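Local atomic coordinates of serine protease pet (Escherichia coli, PDB entry 4OM9), a protein that acts as a secreted autotransporter serine protease and enterotoxin of enteroaggregative Escherichia coli, with alpha-fodrin probably among the host proteins it cleaves. Residues Phe424-Gly435 / Ala445-Asn456; Met3-Tyr13 / Asp196-Thr204. All blocks are in the same frame, centred on the assembly; numbering follows the deposited sequence.

Interaction 1: residues Phe424-Gly435 / Ala445-Asn456; sequences FTENGGKLDLNG and ATDSGTTITNSN
Thr450 places its methyl CG2 over the centre of the Phe424 ring, 3.6 Å from the ring centroid and 14° off its normal, a CH-pi contact in which the two side chains meet at about a right angle. The other branch, OG1, lies beside the benzylic carbon, only 3.0 Å from Phe424 CB, so packing here is tight. Beyond it, Asp447 grips the type II turn Thr425-Gly428. With its CG held between its own backbone N and carbonyl carbon (chi1 63°), the carboxylate takes Asn427 N on the syn lone pair of OD2 (2.8 Å, nearly straight) and Gly449 N on OD1, which closes an Asx turn. Parallel strand pairing follows: Leu431 N bonds to Thr451 O at 2.9 Å, and Leu431 O receives Thr453 N at 2.7 Å. On the inward face, Leu431 CB lies 4.2 Å from Ile452 CG1, while Ile452 CG2 reaches Leu433 CG.

Where the strands end, two side-chain oxygens each accept two backbone N-H groups from opposite faces of their planes. Asp432, its carboxylate swung away from the backbone N (chi1 -179°), receives Ser455 N on OD1 at 2.9 Å and also Asn434 N; Gln407 binds OD2. Asn454 OD1 likewise receives Gly435 N at 2.8 Å and Asn456 N, while its ND2 bonds to Asn480 O and Lys459 O. In each case the donor of the same segment (Asn434 N, Asn456 N) closes an Asx turn, and the donor from the other segment (Ser455 N, Gly435 N) ties the two loops together as they leave the sheet.

These are successive coils of a right-handed parallel beta-helix. Strands 429-432 and 451-453 lie between 404-408 and 476-477 in one sheet, with Phe424 and Ala445 in a second; Leu463 and Tyr473, from strands 461-465 and 471-473, pack against Ile452.

Interaction 2: residues Met3-Tyr13 / Asp196-Thr204; sequences MDISKAWARDY and DSYFTNLTT
The Tyr13 ring is sandwiched: Phe199 stacks on one face, offset toward the rim, and Met3 CG lies over the opposite face. The Tyr13 and Phe199 centroids are 4.2 Å apart, with planes at 23°, and the side chains run past each other in opposite directions. Ala10 O and Thr200 N lie at the Tyr13 edge, in its plane, and Asp12 O is at the Phe199 edge. Lys7, bent at chi2 (82°), carries NZ over one face of Tyr198, a cation-pi contact 3.5 Å from the centroid, with Ser197 OG at that ring's edge.

Met3 CG also lies against the Asn201 amide, 3.5 Å from its CG; Asn201 ND2 is held by Ala173 O and Ser172 OG. The phenol OH of Tyr13 accepts from Thr200 N at 2.8 Å and donates to Asp4 O at 2.8 Å, while Asp4 N bonds to Thr200 O at 2.9 Å. Asp196 OD2 receives both Tyr198 N and Phe199 N, fixing the turn that presents these two rings.

Using its hydroxyl as both donor and acceptor, buried Tyr13 ties two irregular backbones together, whereas the Lys7-Tyr198 pair adds a more exposed electrostatic contact at the periphery.

In the fold
The two contacts belong to different parts of the passenger. Interaction 2 fastens the start of the modelled chain within the protease domain, whereas interaction 1 stacks coils of the beta-helix that follows. Their centres are 37 Å apart and their nearest atoms about 13 Å, so they do not touch; interaction 2 closes along the chain before interaction 1 opens. One residue after segment 196-204 comes a Gly-Asp-Ser-Gly sequence, in which Asp207 bonds to Thr204; in the PA-clan proteases this motif carries the nucleophilic serine, so interaction 2 probably lies near the active site. Interaction 1 belongs to the stalk, its centre 16 Å from the chain centre.

Interaction 1: residues Phe424-Gly435 / Ala445-Asn456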
loop_
_atom_site.group_PDB
_atom_site.type_symbol
_atom_site.label_atom_id
_atom_site.label_comp_id
_atom_site.label_asym_id
_atom_site.label_seq_id
_atom_site.Cartn_x
_atom_site.Cartn_y
_atom_site.Cartn_z
ATOM N N PHE A 424 11.212 8.664 -13.892
ATOM C CA PHE A 424 11.794 7.935 -12.790
ATOM C C PHE A 424 11.790 6.465 -13.142
ATOM O O PHE A 424 10.712 5.889 -13.198
ATOM C CB PHE A 424 10.997 8.133 -11.502
ATOM C CG PHE A 424 10.622 9.569 -11.191
ATOM C CD1 PHE A 424 9.559 10.182 -11.830
ATOM C CD2 PHE A 424 11.284 10.268 -10.194
ATOM C CE1 PHE A 424 9.214 11.498 -11.532
ATOM C CE2 PHE A 424 10.926 11.580 -9.874
ATOM C CZ PHE A 424 9.906 12.201 -10.550
ATOM N N THR A 425 12.960 5.859 -13.409
ATOM C CA THR A 425 13.000 4.412 -13.608
ATOM C C THR A 425 13.009 3.676 -12.300
ATOM O O THR A 425 12.713 4.236 -11.254
ATOM C CB THR A 425 14.247 3.884 -14.335
ATOM O OG1 THR A 425 15.244 4.898 -14.428
ATOM C CG2 THR A 425 13.919 3.288 -15.681
ATOM N N GLU A 426 13.445 2.422 -12.407
ATOM C CA GLU A 426 13.517 1.464 -11.322
ATOM C C GLU A 426 14.136 2.106 -10.092
ATOM O O GLU A 426 15.208 2.716 -10.180
ATOM C CB GLU A 426 14.327 0.229 -11.770
ATOM C CG GLU A 426 14.157 -1.024 -10.899
ATOM C CD GLU A 426 15.003 -2.211 -11.393
ATOM O OE1 GLU A 426 14.413 -3.222 -11.824
ATOM O OE2 GLU A 426 16.256 -2.128 -11.353
ATOM N N ASN A 427 13.419 2.001 -8.975
ATOM C CA ASN A 427 13.824 2.508 -7.657
ATOM C C ASN A 427 13.702 4.019 -7.525
ATOM O O ASN A 427 13.749 4.556 -6.414
ATOM C CB ASN A 427 15.242 2.054 -7.310
ATOM C CG ASN A 427 15.334 0.536 -7.094
ATOM O OD1 ASN A 427 14.403 -0.091 -6.581
ATOM N ND2 ASN A 427 16.451 -0.053 -7.497
ATOM N N GLY A 428 13.543 4.697 -8.655
ATOM C CA GLY A 428 13.253 6.117 -8.685
ATOM C C GLY A 428 14.144 7.047 -7.885
ATOM O O GLY A 428 15.375 6.924 -7.900
ATOM N N GLY A 429 13.491 7.974 -7.181
ATOM C CA GLY A 429 14.143 9.001 -6.390
ATOM C C GLY A 429 13.101 10.000 -5.903
ATOM O O GLY A 429 11.902 9.701 -5.933
ATOM N N LYS A 430 13.550 11.165 -5.444
ATOM C CA LYS A 430 12.670 12.154 -4.835
ATOM C C LYS A 430 12.577 13.426 -5.651
ATOM O O LYS A 430 13.602 13.960 -6.094
ATOM C CB LYS A 430 13.139 12.511 -3.423
ATOM C CG LYS A 430 12.562 11.647 -2.316
ATOM C CD LYS A 430 12.360 12.467 -1.037
ATOM C CE LYS A 430 11.488 11.698 -0.017
ATOM N NZ LYS A 430 10.880 12.562 1.055
ATOM N N LEU A 431 11.348 13.901 -5.851
ATOM C CA LEU A 431 11.095 15.244 -6.374
ATOM C C LEU A 431 10.579 16.131 -5.247
ATOM O O LEU A 431 9.483 15.913 -4.734
ATOM C CB LEU A 431 10.088 15.231 -7.532
ATOM C CG LEU A 431 9.689 16.653 -7.987
ATOM C CD1 LEU A 431 10.923 17.463 -8.431
ATOM C CD2 LEU A 431 8.662 16.627 -9.106
ATOM N N ASP A 432 11.385 17.120 -4.862
ATOM C CA ASP A 432 11.025 18.080 -3.813
ATOM C C ASP A 432 10.550 19.383 -4.454
ATOM O O ASP A 432 11.357 20.151 -5.015
ATOM C CB ASP A 432 12.214 18.320 -2.877
ATOM C CG ASP A 432 11.900 19.287 -1.745
ATOM O OD1 ASP A 432 10.731 19.695 -1.575
ATOM O OD2 ASP A 432 12.835 19.641 -1.000
ATOM N N LEU A 433 9.240 19.622 -4.385
ATOM C CA LEU A 433 8.632 20.798 -5.010
ATOM C C LEU A 433 9.082 22.043 -4.287
ATOM O O LEU A 433 8.984 23.141 -4.824
ATOM C CB LEU A 433 7.094 20.716 -5.003
ATOM C CG LEU A 433 6.470 19.496 -5.679
ATOM C CD1 LEU A 433 4.971 19.588 -5.685
ATOM C CD2 LEU A 433 6.965 19.329 -7.080
ATOM N N ASN A 434 9.559 21.870 -3.060
ATOM C CA ASN A 434 10.238 22.936 -2.333
ATOM C C ASN A 434 9.456 24.261 -2.323
ATOM O O ASN A 434 9.999 25.327 -2.627
ATOM C CB ASN A 434 11.628 23.137 -2.934
ATOM C CG ASN A 434 12.460 24.125 -2.154
ATOM O OD1 ASN A 434 12.281 24.266 -0.932
ATOM N ND2 ASN A 434 13.357 24.847 -2.852
ATOM N N GLY A 435 8.170 24.194 -1.978
ATOM C CA GLY A 435 7.355 25.397 -1.899
ATOM C C GLY A 435 6.711 25.808 -3.210
ATOM O O GLY A 435 5.850 26.682 -3.219
ATOM N N ALA A 445 6.376 7.675 -13.480
ATOM C CA ALA A 445 7.021 6.943 -12.401
ATOM C C ALA A 445 6.805 5.481 -12.651
ATOM O O ALA A 445 5.685 5.117 -12.992
ATOM C CB ALA A 445 6.437 7.360 -11.062
ATOM N N THR A 446 7.842 4.636 -12.528
ATOM C CA THR A 446 7.626 3.198 -12.747
ATOM C C THR A 446 7.252 2.470 -11.480
ATOM O O THR A 446 6.582 1.468 -11.545
ATOM C CB THR A 446 8.857 2.457 -13.359
ATOM O OG1 THR A 446 9.969 2.464 -12.445
ATOM C CG2 THR A 446 9.282 3.142 -14.571
ATOM N N ASP A 447 7.683 2.966 -10.332
ATOM C CA ASP A 447 7.438 2.245 -9.096
ATOM C C ASP A 447 7.436 3.128 -7.855
ATOM O O ASP A 447 7.756 4.299 -7.904
ATOM C CB ASP A 447 8.477 1.108 -8.918
ATOM C CG ASP A 447 9.922 1.629 -8.799
ATOM O OD1 ASP A 447 10.142 2.634 -8.092
ATOM O OD2 ASP A 447 10.843 1.007 -9.382
ATOM N N SER A 448 7.128 2.516 -6.726
ATOM C CA SER A 448 6.969 3.236 -5.480
ATOM C C SER A 448 8.285 3.598 -4.838
ATOM O O SER A 448 8.314 3.980 -3.666
ATOM C CB SER A 448 6.143 2.403 -4.508
ATOM O OG SER A 448 6.735 1.143 -4.343
ATOM N N GLY A 449 9.376 3.439 -5.585
ATOM C CA GLY A 449 10.647 4.020 -5.197
ATOM C C GLY A 449 10.621 5.538 -5.388
ATOM O O GLY A 449 11.434 6.255 -4.802
ATOM N N THR A 450 9.684 6.014 -6.207
ATOM C CA THR A 450 9.507 7.436 -6.473
ATOM C C THR A 450 8.593 8.114 -5.443
ATOM O O THR A 450 7.513 7.604 -5.111
ATOM C CB THR A 450 8.907 7.672 -7.884
ATOM O OG1 THR A 450 9.816 7.192 -8.877
ATOM C CG2 THR A 450 8.617 9.143 -8.126
ATOM N N THR A 451 9.030 9.266 -4.946
ATOM C CA THR A 451 8.196 10.074 -4.083
ATOM C C THR A 451 8.272 11.543 -4.506
ATOM O O THR A 451 9.348 12.074 -4.841
ATOM C CB THR A 451 8.606 9.944 -2.613
ATOM O OG1 THR A 451 8.698 8.557 -2.265
ATOM C CG2 THR A 451 7.576 10.639 -1.705
ATOM N N ILE A 452 7.109 12.182 -4.525
ATOM C CA ILE A 452 7.022 13.619 -4.738
ATOM C C ILE A 452 6.727 14.206 -3.393
ATOM O O ILE A 452 5.788 13.790 -2.732
ATOM C CB ILE A 452 5.948 13.980 -5.763
ATOM C CG1 ILE A 452 6.357 13.429 -7.138
ATOM C CG2 ILE A 452 5.704 15.492 -5.787
ATOM C CD1 ILE A 452 5.316 13.600 -8.232
ATOM N N THR A 453 7.564 15.131 -2.958
ATOM C CA THR A 453 7.462 15.669 -1.611
ATOM C C THR A 453 7.556 17.189 -1.593
ATOM O O THR A 453 7.654 17.837 -2.636
ATOM C CB THR A 453 8.570 15.104 -0.704
ATOM O OG1 THR A 453 8.262 15.424 0.659
ATOM C CG2 THR A 453 9.959 15.716 -1.087
ATOM N N ASN A 454 7.525 17.760 -0.400
ATOM C CA ASN A 454 7.844 19.164 -0.246
ATOM C C ASN A 454 8.422 19.434 1.132
ATOM O O ASN A 454 7.703 19.407 2.127
ATOM C CB ASN A 454 6.625 20.038 -0.479
ATOM C CG ASN A 454 6.881 21.487 -0.115
ATOM O OD1 ASN A 454 7.985 21.986 -0.302
ATOM N ND2 ASN A 454 5.874 22.160 0.444
ATOM N N SER A 455 9.728 19.695 1.166
ATOM C CA SER A 455 10.479 19.837 2.403
ATOM C C SER A 455 10.308 21.217 3.016
ATOM O O SER A 455 10.792 21.483 4.112
ATOM C CB SER A 455 11.973 19.551 2.144
ATOM O OG SER A 455 12.535 20.452 1.191
ATOM N N ASN A 456 9.641 22.111 2.296
ATOM C CA ASN A 456 9.395 23.465 2.808
ATOM C C ASN A 456 8.195 23.457 3.752
ATOM O O ASN A 456 7.065 23.266 3.320
ATOM C CB ASN A 456 9.167 24.450 1.660
ATOM C CG ASN A 456 9.229 25.901 2.108
ATOM O OD1 ASN A 456 8.819 26.252 3.218
ATOM N ND2 ASN A 456 9.744 26.757 1.235
HETATM O O HOH W 1 12.915 23.493 1.432
#

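Interaction 2: residues Met3-Tyr13 / Asp196-Thr204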
loop_
_atom_site.group_PDB
_atom_site.type_symbol
_atom_site.label_atom_id
_atom_site.label_comp_id
_atom_site.label_asym_id
_atom_site.label_seq_id
_atom_site.Cartn_x
_atom_site.Cartn_y
_atom_site.Cartn_z
ATOM N N MET A 3 18.041 -24.397 -16.162
ATOM C CA MET A 3 17.140 -24.316 -15.015
ATOM C C MET A 3 16.212 -25.532 -14.893
ATOM O O MET A 3 15.567 -25.949 -15.858
ATOM C CB MET A 3 16.291 -23.041 -15.089
ATOM C CG MET A 3 16.889 -21.815 -14.415
ATOM S SD MET A 3 16.060 -20.259 -14.890
ATOM C CE MET A 3 16.371 -20.212 -16.652
ATOM N N ASP A 4 16.126 -26.084 -13.692
ATOM C CA ASP A 4 15.241 -27.214 -13.446
ATOM C C ASP A 4 13.910 -26.769 -12.827
ATOM O O ASP A 4 13.859 -26.312 -11.685
ATOM C CB ASP A 4 15.943 -28.228 -12.545
ATOM C CG ASP A 4 15.070 -29.414 -12.189
ATOM O OD1 ASP A 4 14.004 -29.617 -12.814
ATOM O OD2 ASP A 4 15.466 -30.154 -11.269
ATOM N N ILE A 5 12.829 -26.929 -13.583
ATOM C CA ILE A 5 11.520 -26.505 -13.115
ATOM C C ILE A 5 10.616 -27.678 -12.731
ATOM O O ILE A 5 9.394 -27.574 -12.795
ATOM C CB ILE A 5 10.821 -25.621 -14.174
ATOM C CG1 ILE A 5 10.559 -26.402 -15.464
ATOM C CG2 ILE A 5 11.686 -24.397 -14.473
ATOM C CD1 ILE A 5 9.605 -25.704 -16.443
ATOM N N SER A 6 11.220 -28.788 -12.306
ATOM C CA SER A 6 10.445 -29.954 -11.888
ATOM C C SER A 6 9.805 -29.686 -10.541
ATOM O O SER A 6 8.693 -30.135 -10.264
ATOM C CB SER A 6 11.318 -31.224 -11.827
ATOM O OG SER A 6 12.372 -31.115 -10.879
ATOM N N LYS A 7 10.514 -28.943 -9.703
ATOM C CA LYS A 7 9.980 -28.544 -8.414
ATOM C C LYS A 7 9.530 -27.094 -8.476
ATOM O O LYS A 7 8.363 -26.782 -8.219
ATOM C CB LYS A 7 11.015 -28.716 -7.307
ATOM C CG LYS A 7 11.213 -30.159 -6.841
ATOM C CD LYS A 7 12.151 -30.914 -7.755
ATOM C CE LYS A 7 12.444 -32.320 -7.222
ATOM N NZ LYS A 7 13.134 -32.310 -5.899
ATOM N N ALA A 8 10.465 -26.214 -8.834
ATOM C CA ALA A 8 10.236 -24.779 -8.784
ATOM C C ALA A 8 9.548 -24.291 -10.041
ATOM O O ALA A 8 9.682 -24.885 -11.101
ATOM C CB ALA A 8 11.550 -24.047 -8.593
ATOM N N TRP A 9 8.819 -23.195 -9.928
ATOM C CA TRP A 9 8.296 -22.549 -11.128
ATOM C C TRP A 9 9.399 -21.819 -11.890
ATOM O O TRP A 9 10.351 -21.295 -11.301
ATOM C CB TRP A 9 7.191 -21.568 -10.781
ATOM C CG TRP A 9 5.862 -22.170 -10.716
ATOM C CD1 TRP A 9 4.877 -22.079 -11.651
ATOM C CD2 TRP A 9 5.333 -22.950 -9.644
ATOM N NE1 TRP A 9 3.771 -22.765 -11.232
ATOM C CE2 TRP A 9 4.021 -23.302 -9.995
ATOM C CE3 TRP A 9 5.848 -23.387 -8.416
ATOM C CZ2 TRP A 9 3.205 -24.071 -9.168
ATOM C CZ3 TRP A 9 5.044 -24.146 -7.593
ATOM C CH2 TRP A 9 3.738 -24.488 -7.973
ATOM N N ALA A 10 9.247 -21.781 -13.205
ATOM C CA ALA A 10 10.222 -21.165 -14.076
ATOM C C ALA A 10 10.428 -19.695 -13.685
ATOM O O ALA A 10 11.550 -19.198 -13.650
ATOM C CB ALA A 10 9.770 -21.298 -15.532
ATOM N N ARG A 11 9.327 -19.034 -13.343
ATOM C CA ARG A 11 9.317 -17.609 -13.036
ATOM C C ARG A 11 10.060 -17.336 -11.726
ATOM O O ARG A 11 10.528 -16.209 -11.470
ATOM C CB ARG A 11 7.863 -17.118 -12.973
ATOM C CG ARG A 11 7.643 -15.759 -12.356
ATOM C CD ARG A 11 6.188 -15.362 -12.466
ATOM N NE ARG A 11 5.542 -15.324 -11.163
ATOM C CZ ARG A 11 4.331 -14.817 -10.951
ATOM N NH1 ARG A 11 3.644 -14.301 -11.961
ATOM N NH2 ARG A 11 3.810 -14.808 -9.733
ATOM N N ASP A 12 10.193 -18.380 -10.910
ATOM C CA ASP A 12 10.856 -18.243 -9.618
ATOM C C ASP A 12 12.346 -17.884 -9.735
ATOM O O ASP A 12 12.850 -17.052 -8.973
ATOM C CB ASP A 12 10.692 -19.528 -8.805
ATOM C CG ASP A 12 9.263 -19.739 -8.340
ATOM O OD1 ASP A 12 8.528 -18.732 -8.229
ATOM O OD2 ASP A 12 8.878 -20.901 -8.064
ATOM N N TYR A 13 13.049 -18.512 -10.675
ATOM C CA TYR A 13 14.450 -18.186 -10.891
ATOM C C TYR A 13 14.614 -16.744 -11.347
ATOM O O TYR A 13 15.573 -16.076 -10.979
ATOM C CB TYR A 13 15.078 -19.127 -11.921
ATOM C CG TYR A 13 15.179 -20.571 -11.488
ATOM C CD1 TYR A 13 16.276 -21.021 -10.757
ATOM C CD2 TYR A 13 14.182 -21.489 -11.816
ATOM C CE1 TYR A 13 16.381 -22.353 -10.357
ATOM C CE2 TYR A 13 14.268 -22.816 -11.418
ATOM C CZ TYR A 13 15.376 -23.246 -10.694
ATOM O OH TYR A 13 15.470 -24.564 -10.298
ATOM N N ASP A 196 22.603 -25.740 -5.632
ATOM C CA ASP A 196 21.596 -26.450 -4.850
ATOM C C ASP A 196 20.941 -27.503 -5.741
ATOM O O ASP A 196 20.665 -27.242 -6.919
ATOM C CB ASP A 196 20.552 -25.459 -4.309
ATOM C CG ASP A 196 19.522 -26.118 -3.411
ATOM O OD1 ASP A 196 19.832 -26.282 -2.218
ATOM O OD2 ASP A 196 18.410 -26.448 -3.892
ATOM N N SER A 197 20.681 -28.683 -5.190
ATOM C CA SER A 197 20.114 -29.777 -5.983
ATOM C C SER A 197 18.604 -29.639 -6.237
ATOM O O SER A 197 18.054 -30.355 -7.055
ATOM C CB SER A 197 20.397 -31.130 -5.315
ATOM O OG SER A 197 19.711 -31.257 -4.082
ATOM N N TYR A 198 17.938 -28.715 -5.560
ATOM C CA TYR A 198 16.506 -28.524 -5.793
ATOM C C TYR A 198 16.264 -27.231 -6.569
ATOM O O TYR A 198 15.587 -27.220 -7.606
ATOM C CB TYR A 198 15.736 -28.508 -4.470
ATOM C CG TYR A 198 15.478 -29.885 -3.863
ATOM C CD1 TYR A 198 16.489 -30.841 -3.779
ATOM C CD2 TYR A 198 14.228 -30.217 -3.359
ATOM C CE1 TYR A 198 16.255 -32.096 -3.224
ATOM C CE2 TYR A 198 13.980 -31.467 -2.795
ATOM C CZ TYR A 198 14.996 -32.402 -2.728
ATOM O OH TYR A 198 14.749 -33.643 -2.169
ATOM N N PHE A 199 16.817 -26.136 -6.060
ATOM C CA PHE A 199 16.700 -24.871 -6.751
ATOM C C PHE A 199 17.917 -24.723 -7.642
ATOM O O PHE A 199 18.937 -24.153 -7.250
ATOM C CB PHE A 199 16.587 -23.717 -5.773
ATOM C CG PHE A 199 16.132 -22.457 -6.405
ATOM C CD1 PHE A 199 14.791 -22.266 -6.695
ATOM C CD2 PHE A 199 17.040 -21.458 -6.724
ATOM C CE1 PHE A 199 14.353 -21.089 -7.284
ATOM C CE2 PHE A 199 16.607 -20.272 -7.313
ATOM C CZ PHE A 199 15.255 -20.094 -7.594
ATOM N N THR A 200 17.805 -25.271 -8.839
ATOM C CA THR A 200 18.983 -25.568 -9.624
ATOM C C THR A 200 18.959 -24.825 -10.935
ATOM O O THR A 200 18.124 -25.063 -11.817
ATOM C CB THR A 200 19.119 -27.083 -9.885
ATOM O OG1 THR A 200 18.940 -27.800 -8.655
ATOM C CG2 THR A 200 20.486 -27.400 -10.441
ATOM N N ASN A 201 19.876 -23.880 -11.014
ATOM C CA ASN A 201 20.132 -23.152 -12.218
ATOM C C ASN A 201 21.585 -23.407 -12.615
ATOM O O ASN A 201 22.495 -22.850 -12.017
ATOM C CB ASN A 201 19.855 -21.670 -11.990
ATOM C CG ASN A 201 19.993 -20.855 -13.250
ATOM O OD1 ASN A 201 20.337 -21.385 -14.310
ATOM N ND2 ASN A 201 19.700 -19.556 -13.149
ATOM N N LEU A 202 21.798 -24.275 -13.596
ATOM C CA LEU A 202 23.148 -24.631 -13.985
ATOM C C LEU A 202 23.767 -23.545 -14.868
ATOM O O LEU A 202 23.065 -22.847 -15.609
ATOM C CB LEU A 202 23.170 -25.977 -14.709
ATOM C CG LEU A 202 22.515 -27.146 -13.964
ATOM C CD1 LEU A 202 22.451 -28.353 -14.872
ATOM C CD2 LEU A 202 23.238 -27.475 -12.662
ATOM N N THR A 203 25.087 -23.426 -14.793
ATOM C CA THR A 203 25.801 -22.419 -15.554
ATOM C C THR A 203 25.894 -22.777 -17.033
ATOM O O THR A 203 26.167 -23.919 -17.398
ATOM C CB THR A 203 27.202 -22.224 -14.979
ATOM O OG1 THR A 203 27.106 -22.086 -13.555
ATOM C CG2 THR A 203 27.880 -20.992 -15.574
ATOM N N THR A 204 25.660 -21.782 -17.873
ATOM C CA THR A 204 25.747 -21.910 -19.323
ATOM C C THR A 204 26.860 -20.988 -19.809
ATOM O O THR A 204 27.332 -20.148 -19.043
ATOM C CB THR A 204 24.417 -21.536 -19.998
ATOM O OG1 THR A 204 24.114 -20.148 -19.721
ATOM C CG2 THR A 204 23.298 -22.420 -19.459
#